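Local coordinates for transcriptional regulator, AraC family (Pseudomonas putida, PDB 3GRA), which probably regulates transcription by sequence-specific DNA binding, this chain being its DJ-1/PfpI-like domain without the AraC-type helix-turn-helix part, at residues L85-P88 / E89-R92; G110-F113 / L114-G118; N95-A99 / H100-L104; F10-L13 / E14-M18; Q131-S134 / L135-S139. All coordinates share one frame; numbering follows the deposited sequence.

Contact 1: residues L85-P88 / E89-R92; sequences LKYP and ELDR. With MG (magnesium ion), chain E; EDO (1,2-ethanediol), chain D.
A type I beta turn from Y87 to L90 carries the loop after strand 74-78 into helix 90-100, and D91 just beyond it is a magnesium ligand. Two backbone bonds define the bend. L90 N donates to Y87 O over 2.9 Å, nearly straight at 160°, and D91 N meets P88 O at 3.2 Å. The same two residues, Y87 and L90, also meet through their side chains: L90 CD1 lies 3.5 Å from Y87 CB. L90 CG, set beside its own backbone N (chi1 -65°), comes within 3.3 Å of Y87 O. Cutting L90 back to an alanine would remove CG and both methyls, and is likely to open a gap beside Y87 CB and leave the F113 and L46 side chains without that partner. D91 OD2 binds magnesium at 2.1 Å, and five waters complete six oxygen ligands. One of these waters donates to P88 O at 3.2 Å, so the turn carbonyl belongs to the second shell of the metal. The other carboxylate oxygen, D91 OD1, forms a salt bridge with R116 NE. R92 NH2 holds O2 of an ethanediol, probably from the crystallisation liquor, at 2.9 Å in the guanidinium plane. The loop lies against helix 110-117, with L85 on W112 and Y87 on F113, while Y87 OH is hydrogen-bonded to E14 N just past strand 6-12.

Contact 2: residues G110-F113 / L114-G118; sequences GAWF and LGRAG
G115 N donates to A111 O at 2.7 Å, with an N-H...O angle of 144°. The same i to i+4 pattern continues with R116 N on W112 O at 2.9 Å and A117 N on F113 O at 3.0 Å. R116, about one turn on, meets the adjacent W112 and F113. It keeps CG anti to its own N and bends at chi3 (64°), which brings the guanidinium back beside both rings. R116 NH1 approaches W112 CZ3 obliquely at 3.4 Å. R116 NH2 lies in the plane of the F113 ring, at its edge, 3.7 Å from CD1, and the two flat groups stand 81° apart, so this is no parallel stack. W112 CE3 sits over the centre of one F113 face. R116 NE forms a salt bridge with D91 OD1 and NH1 bonds K86 O; a leucine at this position would probably leave K86 O without this donor and D91 OD1 without its charged partner. At the C-terminus G118, with positive phi, closes a Schellman motif, its N bonding G115 O at 3.0 Å. The helix follows strand 103-107, the position at which catalytic relatives of the DJ-1/PfpI fold carry their nucleophile on a sharp strand-to-helix elbow.

Contact 3: residues N95-A99 / H100-L104; sequences NDCAA and HGMAL
Helical bonding between D96 and H100 runs into an abrupt reversal at G101. H100 N donates to D96 O at 2.8 Å in the regular i to i+4 manner. G101 then takes a positive phi of 109°, at which a side chain would be jammed against the carbonyl O of H100, and the chain doubles back. Its N makes two weak bonds, to C97 O and A98 O. The firmer closure is M102 N on C97 O at 3.0 Å, arriving nearly along the C=O axis. C97 O thus accepts from two successive residues. This is the helix-to-strand return of the beta-alpha-beta unit formed by strand 74-78, helix 90-100 and strand 103-107, and C97, M102 and L104 all touch L75 on the first of those strands. Across the reversal, selenomethionine M102 begins close to the helix, its CB 3.1 Å from C97 O. With SE anti to CA (chi2 -174°), the M102 side chain runs alongside C97, its SE 3.6 Å from C97 SG and 3.7 Å from C97 CB. L104, pointing toward the helix, splits its two methyls between neighbouring residues: CD2 lies 3.8 Å from C97 CB, and CD1 reaches A98 CB at 4.1 Å.

Contact 4: residues F10-L13 / E14-M18; sequences FILL and EHFSM. With EDO (1,2-ethanediol), chain C.
F16 lays one face of its ring over L12, and the two side chains run at an oblique angle to each other. L12 CB stands 3.9 Å above the plane of the F16 ring, displaced toward the rim. Contact continues along the ring, with F16 CD2 4.0 Å from L12 CB and F16 CZ 4.0 Å from L12 CD1, so the leucine lies over one face along the CD2-CE2-CZ rim. The ring edge has a different neighbour: L13 O lies in the ring plane, 3.3 Å from F16 CD2. This placement follows from the first torsion of F16 (chi1 70°), which sets CG between the backbone N and the carbonyl carbon and turns the ring back over the preceding strand. The backbone makes that return possible through a type II beta turn from L13 to F16, with H15 at positive phi (68°). The closing bond, F16 N to L13 O at 3.1 Å, is weak because it is bent. O1 of an ethanediol, probably from the crystallisation liquor, donates to L12 O at 2.6 Å, and bonds to S45 OG and L46 N hold the molecule there too. Strand 6-12 lies within the central mixed sheet, between strands 39-45 and 74-78, and the turn leads from it into helix 18-34, where S17 takes the N-cap position. L12 and F16 both pack on V51 and L59 of the small antiparallel sheet, L13 reaches V77 of strand 74-78, and M18 touches T22 of the second subunit.

Contact 5: residues Q131-S134 / L135-S139; sequences QRAS and LSERS
E137 lies along A133 one turn earlier in helix 132-138, the helix of a beta-alpha-beta unit between strands 123-125 and 142-144. The pairing starts in the backbone, where E137 N donates to A133 O at 3.0 Å. From there, E137 CB points toward the preceding turn and sits 3.5 Å from both A133 O and S134 O. With CG beside the backbone N (chi1 -83°), the chain turns back along the helix and CG comes to 3.4 Å from A133 O. CD passes the same carbonyl. At the tip, E137 OE2 is 3.5 Å from A133 O and 4.1 Å from A133 CB. Both oxygens are acceptors, so this approach is not a hydrogen bond, and the proximity is likely to be mildly unfavourable electrostatically. The next residue repeats the backbone pattern, R138 N bonding S134 O, while the aliphatic part of R138 passes that oxygen and its NE comes against the W112 indole. L135 packs against I127 and I144. At the N-terminus, N-cap residue Q131 is held by N109 through its amide OE1, and its carbonyl receives L135 N at 3.1 Å, with L135 CB only 3.4 Å from the same Q131 O.

Overall arrangement
Contacts 2 and 4 are buried, contact 1 lies at the surface, and contacts 3 and 5 are partly buried. Contacts 1 and 3 occupy the two ends of helix 90-100, with a metal ligand at one and an apolar return to strand 103-107 at the other. R116 joins contact 2 to contact 1 by charge and carbonyl bonds, whereas contact 5 meets contact 2 through W112 against S134 and R138, and through G115 against L135 and S139. F113 and Y87 both touch L13 of contact 4. Contact 4 and contact 3 reach the same sheet without touching, their centres about 20 Å apart. Polar chemistry gathers around the magnesium, and side-chain contacts in contacts 3 and 4 are mostly apolar.

Contact 1: residues L85-P88 / E89-R92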
loop_
_atom_site.group_PDB
_atom_site.type_symbol
_atom_site.label_atom_id
_atom_site.label_comp_id
_atom_site.label_asym_id
_atom_site.label_seq_id
_atom_site.Cartn_x
_atom_site.Cartn_y
_atom_site.Cartn_z
ATOM N N LEU A 85 -0.867 17.763 9.519
ATOM C CA LEU A 85 -0.055 18.743 8.821
ATOM C C LEU A 85 0.916 19.429 9.773
ATOM O O LEU A 85 0.788 20.620 10.064
ATOM C CB LEU A 85 -0.956 19.776 8.152
ATOM C CG LEU A 85 -2.049 19.206 7.250
ATOM C CD1 LEU A 85 -2.940 20.331 6.737
ATOM C CD2 LEU A 85 -1.423 18.444 6.092
ATOM N N LYS A 86 1.898 18.675 10.257
ATOM C CA LYS A 86 2.882 19.218 11.188
ATOM C C LYS A 86 4.278 18.893 10.675
ATOM O O LYS A 86 4.652 19.323 9.583
ATOM C CB LYS A 86 2.688 18.573 12.548
ATOM C CG LYS A 86 2.690 17.064 12.359
ATOM C CD LYS A 86 2.557 16.303 13.737
ATOM C CE LYS A 86 2.264 14.723 13.734
ATOM N NZ LYS A 86 2.102 13.796 14.871
ATOM N N TYR A 87 5.052 18.156 11.471
ATOM C CA TYR A 87 6.394 17.775 11.077
ATOM C C TYR A 87 7.206 18.980 10.615
ATOM O O TYR A 87 7.773 18.970 9.519
ATOM C CB TYR A 87 6.312 16.743 9.948
ATOM C CG TYR A 87 5.400 15.573 10.252
ATOM C CD1 TYR A 87 5.706 14.670 11.270
ATOM C CD2 TYR A 87 4.245 15.358 9.508
ATOM C CE1 TYR A 87 4.883 13.576 11.537
ATOM C CE2 TYR A 87 3.418 14.272 9.761
ATOM C CZ TYR A 87 3.742 13.380 10.777
ATOM O OH TYR A 87 2.931 12.286 11.018
ATOM N N PRO A 88 7.283 20.030 11.452
ATOM C CA PRO A 88 8.034 21.248 11.123
ATOM C C PRO A 88 9.467 21.002 10.668
ATOM O O PRO A 88 10.029 21.804 9.922
ATOM C CB PRO A 88 7.978 22.053 12.421
ATOM C CG PRO A 88 7.822 20.995 13.471
ATOM C CD PRO A 88 6.807 20.079 12.847
ATOM N N GLU A 89 10.060 19.905 11.124
ATOM C CA GLU A 89 11.430 19.580 10.752
ATOM C C GLU A 89 11.608 19.404 9.253
ATOM O O GLU A 89 12.700 19.632 8.705
ATOM C CB GLU A 89 11.858 18.287 11.450
ATOM C CG GLU A 89 10.934 17.126 11.119
ATOM C CD GLU A 89 11.180 15.918 11.971
ATOM O OE1 GLU A 89 12.330 15.431 11.989
ATOM O OE2 GLU A 89 10.225 15.452 12.619
ATOM N N LEU A 90 10.535 18.994 8.585
ATOM C CA LEU A 90 10.599 18.736 7.137
ATOM C C LEU A 90 10.993 19.959 6.334
ATOM O O LEU A 90 11.540 19.840 5.261
ATOM C CB LEU A 90 9.258 18.203 6.643
ATOM C CG LEU A 90 8.840 16.850 7.183
ATOM C CD1 LEU A 90 7.457 16.487 6.657
ATOM C CD2 LEU A 90 9.864 15.800 6.772
ATOM N N ASP A 91 10.745 21.144 6.884
ATOM C CA ASP A 91 11.085 22.376 6.165
ATOM C C ASP A 91 12.560 22.553 5.813
ATOM O O ASP A 91 12.855 22.726 4.644
ATOM C CB ASP A 91 10.571 23.603 6.891
ATOM C CG ASP A 91 9.059 23.711 6.828
ATOM O OD1 ASP A 91 8.454 22.888 6.130
ATOM O OD2 ASP A 91 8.476 24.614 7.473
ATOM N N ARG A 92 13.469 22.524 6.790
ATOM C CA ARG A 92 14.878 22.692 6.476
ATOM C C ARG A 92 15.436 21.403 5.889
ATOM O O ARG A 92 16.363 21.433 5.070
ATOM C CB ARG A 92 15.682 23.121 7.697
ATOM C CG ARG A 92 15.053 22.703 9.009
ATOM C CD ARG A 92 15.798 23.303 10.183
ATOM N NE ARG A 92 15.457 22.598 11.413
ATOM C CZ ARG A 92 15.994 21.442 11.784
ATOM N NH1 ARG A 92 16.912 20.851 11.027
ATOM N NH2 ARG A 92 15.600 20.869 12.910
HETATM MG MG MG E . 8.106 25.961 9.001
HETATM C C1 EDO D . 11.693 21.734 13.574
HETATM O O1 EDO D . 12.909 22.216 12.976
HETATM C C2 EDO D . 12.061 20.893 14.807
HETATM O O2 EDO D . 13.490 20.877 14.942
HETATM O O HOH W 1 8.808 24.731 10.510
HETATM O O HOH W 2 8.723 27.356 10.851
HETATM O O HOH W 3 6.371 25.297 9.768
HETATM O O HOH W 4 7.029 27.431 8.074
HETATM O O HOH W 5 10.098 26.709 8.507
#

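Contact 2: residues G110-F113 / L114-G118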
loop_
_atom_site.group_PDB
_atom_site.type_symbol
_atom_site.label_atom_id
_atom_site.label_comp_id
_atom_site.label_asym_id
_atom_site.label_seq_id
_atom_site.Cartn_x
_atom_site.Cartn_y
_atom_site.Cartn_z
ATOM N N GLY A 110 1.567 15.134 0.084
ATOM C CA GLY A 110 2.955 15.424 0.415
ATOM C C GLY A 110 3.428 16.741 -0.186
ATOM O O GLY A 110 4.343 17.377 0.325
ATOM N N ALA A 111 2.807 17.159 -1.281
ATOM C CA ALA A 111 3.192 18.399 -1.913
ATOM C C ALA A 111 2.925 19.554 -0.967
ATOM O O ALA A 111 3.572 20.600 -1.049
ATOM C CB ALA A 111 2.442 18.592 -3.221
ATOM N N TRP A 112 1.974 19.386 -0.060
ATOM C CA TRP A 112 1.715 20.464 0.904
ATOM C C TRP A 112 3.027 20.754 1.667
ATOM O O TRP A 112 3.405 21.910 1.859
ATOM C CB TRP A 112 0.625 20.056 1.901
ATOM C CG TRP A 112 0.235 21.171 2.837
ATOM C CD1 TRP A 112 -0.625 22.202 2.578
ATOM C CD2 TRP A 112 0.717 21.377 4.172
ATOM N NE1 TRP A 112 -0.707 23.036 3.672
ATOM C CE2 TRP A 112 0.105 22.551 4.663
ATOM C CE3 TRP A 112 1.608 20.682 4.999
ATOM C CZ2 TRP A 112 0.350 23.042 5.950
ATOM C CZ3 TRP A 112 1.852 21.172 6.278
ATOM C CH2 TRP A 112 1.223 22.341 6.739
ATOM N N PHE A 113 3.727 19.693 2.060
ATOM C CA PHE A 113 4.981 19.793 2.812
ATOM C C PHE A 113 6.109 20.381 1.983
ATOM O O PHE A 113 6.904 21.177 2.469
ATOM C CB PHE A 113 5.357 18.410 3.340
ATOM C CG PHE A 113 4.391 17.882 4.374
ATOM C CD1 PHE A 113 4.455 18.315 5.696
ATOM C CD2 PHE A 113 3.414 16.952 4.026
ATOM C CE1 PHE A 113 3.566 17.822 6.649
ATOM C CE2 PHE A 113 2.525 16.463 4.979
ATOM C CZ PHE A 113 2.604 16.898 6.291
ATOM N N LEU A 114 6.191 19.980 0.722
ATOM C CA LEU A 114 7.204 20.529 -0.171
ATOM C C LEU A 114 6.866 22.008 -0.356
ATOM O O LEU A 114 7.748 22.844 -0.520
ATOM C CB LEU A 114 7.156 19.815 -1.520
ATOM C CG LEU A 114 7.837 18.444 -1.624
ATOM C CD1 LEU A 114 7.518 17.586 -0.411
ATOM C CD2 LEU A 114 7.383 17.768 -2.920
ATOM N N GLY A 115 5.575 22.319 -0.323
ATOM C CA GLY A 115 5.139 23.696 -0.478
ATOM C C GLY A 115 5.590 24.576 0.679
ATOM O O GLY A 115 6.191 25.631 0.471
ATOM N N ARG A 116 5.306 24.127 1.899
ATOM C CA ARG A 116 5.677 24.861 3.102
ATOM C C ARG A 116 7.192 25.013 3.210
ATOM O O ARG A 116 7.692 26.016 3.726
ATOM C CB ARG A 116 5.150 24.136 4.343
ATOM C CG ARG A 116 5.348 24.898 5.652
ATOM C CD ARG A 116 4.901 24.046 6.826
ATOM N NE ARG A 116 5.741 22.860 6.947
ATOM C CZ ARG A 116 5.485 21.820 7.731
ATOM N NH1 ARG A 116 4.400 21.798 8.485
ATOM N NH2 ARG A 116 6.329 20.799 7.756
ATOM N N ALA A 117 7.918 24.010 2.727
ATOM C CA ALA A 117 9.376 24.038 2.772
ATOM C C ALA A 117 9.959 25.066 1.794
ATOM O O ALA A 117 11.125 25.440 1.901
ATOM C CB ALA A 117 9.927 22.647 2.459
ATOM N N GLY A 118 9.142 25.512 0.845
ATOM C CA GLY A 118 9.599 26.478 -0.137
ATOM C C GLY A 118 10.415 25.853 -1.257
ATOM O O GLY A 118 11.267 26.515 -1.851
#

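Contact 3: residues N95-A99 / H100-L104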
loop_
_atom_site.group_PDB
_atom_site.type_symbol
_atom_site.label_atom_id
_atom_site.label_comp_id
_atom_site.label_asym_id
_atom_site.label_seq_id
_atom_site.Cartn_x
_atom_site.Cartn_y
_atom_site.Cartn_z
ATOM N N ASN A 95 14.588 21.601 2.304
ATOM C CA ASN A 95 15.297 22.743 1.749
ATOM C C ASN A 95 16.752 22.310 1.460
ATOM O O ASN A 95 17.286 22.567 0.375
ATOM C CB ASN A 95 15.260 23.891 2.761
ATOM C CG ASN A 95 15.313 25.249 2.100
ATOM O OD1 ASN A 95 16.354 25.671 1.594
ATOM N ND2 ASN A 95 14.178 25.946 2.093
ATOM N N ASP A 96 17.375 21.644 2.435
ATOM C CA ASP A 96 18.745 21.164 2.284
ATOM C C ASP A 96 18.829 20.083 1.218
ATOM O O ASP A 96 19.821 19.989 0.497
ATOM C CB ASP A 96 19.283 20.608 3.604
ATOM C CG ASP A 96 19.383 21.666 4.690
ATOM O OD1 ASP A 96 19.780 22.815 4.388
ATOM O OD2 ASP A 96 19.078 21.342 5.857
ATOM N N CYS A 97 17.796 19.255 1.121
ATOM C CA CYS A 97 17.800 18.219 0.103
ATOM C C CYS A 97 17.706 18.911 -1.258
ATOM O O CYS A 97 18.284 18.453 -2.242
ATOM C CB CYS A 97 16.625 17.251 0.308
ATOM S SG CYS A 97 16.875 16.047 1.645
ATOM N N ALA A 98 16.983 20.029 -1.297
ATOM C CA ALA A 98 16.826 20.803 -2.525
ATOM C C ALA A 98 18.149 21.503 -2.847
ATOM O O ALA A 98 18.512 21.650 -4.009
ATOM C CB ALA A 98 15.707 21.838 -2.368
ATOM N N ALA A 99 18.868 21.934 -1.814
ATOM C CA ALA A 99 20.141 22.609 -2.030
ATOM C C ALA A 99 21.169 21.619 -2.543
ATOM O O ALA A 99 21.930 21.945 -3.439
ATOM C CB ALA A 99 20.629 23.247 -0.740
ATOM N N HIS A 100 21.146 20.412 -1.978
ATOM C CA HIS A 100 22.059 19.325 -2.327
ATOM C C HIS A 100 21.955 18.898 -3.786
ATOM O O HIS A 100 22.888 18.309 -4.324
ATOM C CB HIS A 100 21.786 18.110 -1.424
ATOM C CG HIS A 100 22.762 16.986 -1.605
ATOM N ND1 HIS A 100 24.006 16.977 -1.011
ATOM C CD2 HIS A 100 22.680 15.841 -2.325
ATOM C CE1 HIS A 100 24.649 15.873 -1.354
ATOM N NE2 HIS A 100 23.866 15.167 -2.151
ATOM N N GLY A 101 20.817 19.175 -4.417
ATOM C CA GLY A 101 20.630 18.803 -5.811
ATOM C C GLY A 101 19.643 17.669 -6.010
ATOM O O GLY A 101 19.449 17.197 -7.127
HETATM N N MSE A 102 19.015 17.233 -4.922
HETATM C CA MSE A 102 18.041 16.141 -4.968
HETATM C C MSE A 102 16.715 16.502 -5.626
HETATM O O MSE A 102 16.290 17.651 -5.613
HETATM C CB MSE A 102 17.705 15.660 -3.560
HETATM C CG MSE A 102 18.771 14.864 -2.843
HETATM SE SE MSE A 102 18.125 14.247 -1.259
HETATM C CE MSE A 102 16.813 13.403 -1.780
ATOM N N ALA A 103 16.064 15.499 -6.206
ATOM C CA ALA A 103 14.745 15.703 -6.776
ATOM C C ALA A 103 13.889 15.449 -5.534
ATOM O O ALA A 103 14.317 14.714 -4.632
ATOM C CB ALA A 103 14.453 14.665 -7.860
ATOM N N LEU A 104 12.711 16.055 -5.465
ATOM C CA LEU A 104 11.830 15.869 -4.306
ATOM C C LEU A 104 10.413 15.540 -4.745
ATOM O O LEU A 104 9.980 15.963 -5.825
ATOM C CB LEU A 104 11.823 17.121 -3.432
ATOM C CG LEU A 104 13.167 17.488 -2.814
ATOM C CD1 LEU A 104 13.026 18.793 -2.026
ATOM C CD2 LEU A 104 13.642 16.348 -1.918
HETATM O O HOH W 6 16.854 20.116 -6.106
#

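Contact 4: residues F10-L13 / E14-M18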
loop_
_atom_site.group_PDB
_atom_site.type_symbol
_atom_site.label_atom_id
_atom_site.label_comp_id
_atom_site.label_asym_id
_atom_site.label_seq_id
_atom_site.Cartn_x
_atom_site.Cartn_y
_atom_site.Cartn_z
ATOM N N PHE A 10 11.217 6.937 0.620
ATOM C CA PHE A 10 9.882 7.424 0.902
ATOM C C PHE A 10 9.673 7.714 2.377
ATOM O O PHE A 10 9.751 6.810 3.207
ATOM C CB PHE A 10 8.850 6.377 0.467
ATOM C CG PHE A 10 8.888 6.045 -1.001
ATOM C CD1 PHE A 10 8.057 6.703 -1.897
ATOM C CD2 PHE A 10 9.735 5.041 -1.481
ATOM C CE1 PHE A 10 8.059 6.368 -3.255
ATOM C CE2 PHE A 10 9.749 4.697 -2.834
ATOM C CZ PHE A 10 8.909 5.360 -3.722
ATOM N N ILE A 11 9.400 8.970 2.714
ATOM C CA ILE A 11 9.140 9.312 4.104
ATOM C C ILE A 11 7.665 9.029 4.371
ATOM O O ILE A 11 6.785 9.690 3.813
ATOM C CB ILE A 11 9.441 10.801 4.400
ATOM C CG1 ILE A 11 10.931 11.086 4.186
ATOM C CG2 ILE A 11 9.092 11.119 5.854
ATOM C CD1 ILE A 11 11.284 12.534 4.281
ATOM N N LEU A 12 7.394 8.032 5.207
ATOM C CA LEU A 12 6.012 7.667 5.516
ATOM C C LEU A 12 5.542 8.417 6.748
ATOM O O LEU A 12 6.078 8.218 7.836
ATOM C CB LEU A 12 5.893 6.159 5.764
ATOM C CG LEU A 12 6.482 5.193 4.721
ATOM C CD1 LEU A 12 6.205 3.766 5.176
ATOM C CD2 LEU A 12 5.854 5.434 3.330
ATOM N N LEU A 13 4.568 9.298 6.560
ATOM C CA LEU A 13 4.003 10.079 7.647
ATOM C C LEU A 13 2.828 9.302 8.237
ATOM O O LEU A 13 2.277 8.400 7.590
ATOM C CB LEU A 13 3.515 11.438 7.129
ATOM C CG LEU A 13 4.532 12.349 6.425
ATOM C CD1 LEU A 13 3.872 13.671 6.063
ATOM C CD2 LEU A 13 5.723 12.582 7.336
ATOM N N GLU A 14 2.443 9.643 9.461
ATOM C CA GLU A 14 1.346 8.935 10.096
ATOM C C GLU A 14 0.087 9.045 9.235
ATOM O O GLU A 14 -0.227 10.116 8.717
ATOM C CB GLU A 14 1.079 9.487 11.495
ATOM C CG GLU A 14 0.605 8.413 12.475
ATOM C CD GLU A 14 -0.178 8.981 13.645
ATOM O OE1 GLU A 14 -1.168 9.696 13.393
ATOM O OE2 GLU A 14 0.184 8.708 14.814
ATOM N N HIS A 15 -0.606 7.920 9.073
ATOM C CA HIS A 15 -1.845 7.839 8.292
ATOM C C HIS A 15 -1.627 8.045 6.792
ATOM O O HIS A 15 -2.515 8.514 6.083
ATOM C CB HIS A 15 -2.876 8.851 8.820
ATOM C CG HIS A 15 -3.086 8.778 10.303
ATOM N ND1 HIS A 15 -3.195 7.584 10.978
ATOM C CD2 HIS A 15 -3.215 9.751 11.236
ATOM C CE1 HIS A 15 -3.379 7.820 12.265
ATOM N NE2 HIS A 15 -3.396 9.128 12.447
ATOM N N PHE A 16 -0.440 7.680 6.320
ATOM C CA PHE A 16 -0.091 7.818 4.910
ATOM C C PHE A 16 -0.975 6.916 4.046
ATOM O O PHE A 16 -1.336 5.804 4.449
ATOM C CB PHE A 16 1.378 7.433 4.704
ATOM C CG PHE A 16 1.656 5.951 4.871
ATOM C CD1 PHE A 16 1.596 5.090 3.776
ATOM C CD2 PHE A 16 2.003 5.427 6.116
ATOM C CE1 PHE A 16 1.885 3.733 3.914
ATOM C CE2 PHE A 16 2.296 4.071 6.270
ATOM C CZ PHE A 16 2.239 3.215 5.166
ATOM N N SER A 17 -1.335 7.406 2.867
ATOM C CA SER A 17 -2.140 6.620 1.941
ATOM C C SER A 17 -1.356 5.342 1.603
ATOM O O SER A 17 -0.307 5.396 0.959
ATOM C CB SER A 17 -2.392 7.436 0.680
ATOM O OG SER A 17 -2.926 6.611 -0.331
HETATM N N MSE A 18 -1.840 4.190 2.044
HETATM C CA MSE A 18 -1.106 2.952 1.775
HETATM C C MSE A 18 -1.119 2.557 0.303
HETATM O O MSE A 18 -0.136 2.019 -0.219
HETATM C CB MSE A 18 -1.671 1.786 2.604
HETATM C CG MSE A 18 -1.008 0.450 2.295
HETATM SE SE MSE A 18 0.643 0.272 2.985
HETATM C CE MSE A 18 0.170 -0.569 4.491
HETATM C C1 EDO C . 6.322 10.246 10.530
HETATM O O1 EDO C . 7.301 9.616 9.711
HETATM C C2 EDO C . 5.813 9.262 11.617
HETATM O O2 EDO C . 6.481 7.981 11.507
#

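Contact 5: residues Q131-S134 / L135-S139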
loop_
_atom_site.group_PDB
_atom_site.type_symbol
_atom_site.label_atom_id
_atom_site.label_comp_id
_atom_site.label_asym_id
_atom_site.label_seq_id
_atom_site.Cartn_x
_atom_site.Cartn_y
_atom_site.Cartn_z
ATOM N N GLN A 131 -6.265 19.691 0.556
ATOM C CA GLN A 131 -5.174 20.580 0.950
ATOM C C GLN A 131 -4.767 21.616 -0.090
ATOM O O GLN A 131 -3.772 22.310 0.083
ATOM C CB GLN A 131 -3.943 19.760 1.357
ATOM C CG GLN A 131 -3.999 19.155 2.770
ATOM C CD GLN A 131 -4.905 17.933 2.870
ATOM O OE1 GLN A 131 -4.631 16.891 2.269
ATOM N NE2 GLN A 131 -5.991 18.056 3.643
ATOM N N ARG A 132 -5.536 21.730 -1.164
ATOM C CA ARG A 132 -5.224 22.675 -2.229
ATOM C C ARG A 132 -5.273 24.127 -1.757
ATOM O O ARG A 132 -4.373 24.920 -2.049
ATOM C CB ARG A 132 -6.199 22.474 -3.394
ATOM C CG ARG A 132 -5.842 23.188 -4.691
ATOM C CD ARG A 132 -7.017 23.121 -5.663
ATOM N NE ARG A 132 -7.446 21.745 -5.902
ATOM C CZ ARG A 132 -8.709 21.371 -6.099
ATOM N NH1 ARG A 132 -9.681 22.274 -6.082
ATOM N NH2 ARG A 132 -9.003 20.093 -6.325
ATOM N N ALA A 133 -6.317 24.479 -1.019
ATOM C CA ALA A 133 -6.450 25.855 -0.545
ATOM C C ALA A 133 -5.278 26.275 0.351
ATOM O O ALA A 133 -4.700 27.348 0.165
ATOM C CB ALA A 133 -7.785 26.025 0.195
ATOM N N SER A 134 -4.921 25.423 1.310
ATOM C CA SER A 134 -3.817 25.715 2.219
ATOM C C SER A 134 -2.481 25.846 1.498
ATOM O O SER A 134 -1.686 26.723 1.823
ATOM C CB SER A 134 -3.699 24.621 3.277
ATOM O OG SER A 134 -4.932 24.427 3.940
ATOM N N LEU A 135 -2.239 24.961 0.528
ATOM C CA LEU A 135 -0.995 24.969 -0.250
ATOM C C LEU A 135 -0.800 26.274 -1.013
ATOM O O LEU A 135 0.319 26.769 -1.131
ATOM C CB LEU A 135 -0.974 23.799 -1.239
ATOM C CG LEU A 135 0.198 23.767 -2.232
ATOM C CD1 LEU A 135 1.521 23.858 -1.472
ATOM C CD2 LEU A 135 0.144 22.490 -3.057
ATOM N N SER A 136 -1.893 26.814 -1.545
ATOM C CA SER A 136 -1.849 28.063 -2.298
ATOM C C SER A 136 -1.645 29.235 -1.344
ATOM O O SER A 136 -0.938 30.188 -1.660
ATOM C CB SER A 136 -3.155 28.259 -3.073
ATOM O OG SER A 136 -3.362 27.230 -4.021
ATOM N N GLU A 137 -2.269 29.149 -0.173
ATOM C CA GLU A 137 -2.164 30.194 0.845
ATOM C C GLU A 137 -0.757 30.287 1.420
ATOM O O GLU A 137 -0.261 31.383 1.679
ATOM C CB GLU A 137 -3.167 29.930 1.975
ATOM C CG GLU A 137 -4.581 30.425 1.689
ATOM C CD GLU A 137 -5.623 29.808 2.606
ATOM O OE1 GLU A 137 -5.343 29.644 3.813
ATOM O OE2 GLU A 137 -6.727 29.492 2.120
ATOM N N ARG A 138 -0.118 29.135 1.605
ATOM C CA ARG A 138 1.232 29.083 2.155
ATOM C C ARG A 138 2.327 29.167 1.103
ATOM O O ARG A 138 3.467 29.508 1.422
ATOM C CB ARG A 138 1.420 27.795 2.958
ATOM C CG ARG A 138 0.609 27.721 4.238
ATOM C CD ARG A 138 0.652 26.313 4.806
ATOM N NE ARG A 138 0.114 26.236 6.163
ATOM C CZ ARG A 138 0.742 26.683 7.246
ATOM N NH1 ARG A 138 1.939 27.247 7.141
ATOM N NH2 ARG A 138 0.175 26.558 8.435
ATOM N N SER A 139 1.996 28.857 -0.148
ATOM C CA SER A 139 3.004 28.890 -1.202
ATOM C C SER A 139 2.488 29.500 -2.504
ATOM O O SER A 139 2.296 28.797 -3.497
ATOM C CB SER A 139 3.515 27.472 -1.459
ATOM O OG SER A 139 4.779 27.497 -2.079
#